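Local coordinates for protein alginate lyase AlgAT5 (Defluviitalea, PDB 5ZQI) that probably cleaves the polysaccharide alginate by beta-elimination, as a lyase of polysaccharide lyase family 7 built on a beta-sandwich (jelly-roll) fold, at residues Asp111-Glu114 and Pro119-Glu122. Numbering follows the deposited sequence.
Sequences DTTE and PRCE
Arg120 NH2 gives a bent hydrogen bond to Thr113 OG1 (3.1 Å), the direct polar link between strand and loop; OG1 sits 30° off the guanidinium plane, and the two side chains cross at about a right angle. NE reaches the same residue through a water, which lies 3.0 Å from Arg120 NE and also accepts from Thr113 N. Arg120 NH1 makes a nearly straight hydrogen bond, part of a salt bridge, to Glu122 OE1 (2.9 Å), which lies in the guanidinium plane and is met on its syn side. Arginine suits this place because its flat end, with several N-H donors, can bind strand and loop together; a bend at chi3 (78°) swings it across to both. Thr113 CG2 packs 3.7 Å from Arg120 NE.

A second water joins the backbones, donating to Asp111 O (2.7 Å) and accepting from Arg120 N. Beside it Thr112 CG2 packs on Pro119 N (3.6 Å), which has no N-H to give.

Glu122 OE1 also takes a salt bridge from Lys238 NZ, and OE2 a hydrogen bond from Gln165; with Arg120 these match conserved PL7 motifs and probably line the substrate cleft. The start of strand 120-127, which pairs with strands 67-70 and 241-243 in the larger antiparallel sheet of the sandwich, thus packs beside the loop that precedes it, and Tyr242 makes a cation-pi contact with Arg120.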
# COMPACT_ATOMS: atom_id res chain seq x y z
N ASP A 111 -1.88 -16.14 4.67
CA ASP A 111 -2.65 -16.52 3.50
C ASP A 111 -2.50 -15.46 2.41
O ASP A 111 -2.24 -14.28 2.70
CB ASP A 111 -4.12 -16.71 3.86
CG ASP A 111 -4.34 -17.85 4.83
OD1 ASP A 111 -3.48 -18.75 4.91
OD2 ASP A 111 -5.39 -17.85 5.50
N THR A 112 -2.63 -15.90 1.17
CA THR A 112 -2.43 -15.01 0.03
C THR A 112 -3.66 -14.95 -0.86
O THR A 112 -4.46 -15.89 -0.93
CB THR A 112 -1.22 -15.45 -0.82
OG1 THR A 112 -1.42 -16.78 -1.34
CG2 THR A 112 0.06 -15.44 0.01
N THR A 113 -3.81 -13.83 -1.56
CA THR A 113 -4.87 -13.70 -2.54
C THR A 113 -4.64 -14.61 -3.74
O THR A 113 -3.51 -15.03 -4.04
CB THR A 113 -4.98 -12.26 -3.04
OG1 THR A 113 -3.72 -11.86 -3.60
CG2 THR A 113 -5.31 -11.32 -1.94
N GLU A 114 -5.72 -14.87 -4.47
CA GLU A 114 -5.65 -15.63 -5.71
C GLU A 114 -4.79 -14.90 -6.72
O GLU A 114 -5.01 -13.71 -7.00
CB GLU A 114 -7.06 -15.85 -6.26
CG GLU A 114 -7.10 -16.41 -7.68
CD GLU A 114 -6.52 -17.80 -7.77
OE1 GLU A 114 -6.45 -18.48 -6.72
OE2 GLU A 114 -6.13 -18.21 -8.89
N PRO A 119 1.79 -12.43 0.99
CA PRO A 119 0.70 -11.99 1.88
C PRO A 119 0.64 -10.48 2.03
O PRO A 119 1.62 -9.76 1.86
CB PRO A 119 1.09 -12.64 3.21
CG PRO A 119 2.63 -12.65 3.17
CD PRO A 119 2.99 -12.86 1.73
N ARG A 120 -0.56 -10.02 2.39
CA ARG A 120 -0.77 -8.59 2.53
C ARG A 120 -1.77 -8.28 3.64
O ARG A 120 -2.62 -9.09 3.98
CB ARG A 120 -1.27 -7.96 1.22
CG ARG A 120 -2.72 -8.23 0.93
CD ARG A 120 -3.07 -7.84 -0.48
NE ARG A 120 -2.63 -8.81 -1.47
CZ ARG A 120 -2.01 -8.52 -2.62
NH1 ARG A 120 -1.68 -7.28 -2.93
NH2 ARG A 120 -1.74 -9.51 -3.44
N CYS A 121 -1.64 -7.06 4.17
CA CYS A 121 -2.69 -6.39 4.93
C CYS A 121 -2.82 -5.02 4.28
O CYS A 121 -1.98 -4.13 4.53
CB CYS A 121 -2.37 -6.29 6.40
SG CYS A 121 -3.82 -5.71 7.29
N GLU A 122 -3.79 -4.89 3.36
CA GLU A 122 -3.71 -3.83 2.36
C GLU A 122 -5.08 -3.32 1.96
O GLU A 122 -6.01 -4.11 1.75
CB GLU A 122 -2.98 -4.35 1.11
CG GLU A 122 -2.34 -3.23 0.24
CD GLU A 122 -1.70 -3.75 -1.04
OE1 GLU A 122 -2.17 -4.77 -1.60
OE2 GLU A 122 -0.71 -3.15 -1.52
O HOH W 1 -2.97 -11.75 2.10
O HOH W 2 -2.08 -11.58 -0.54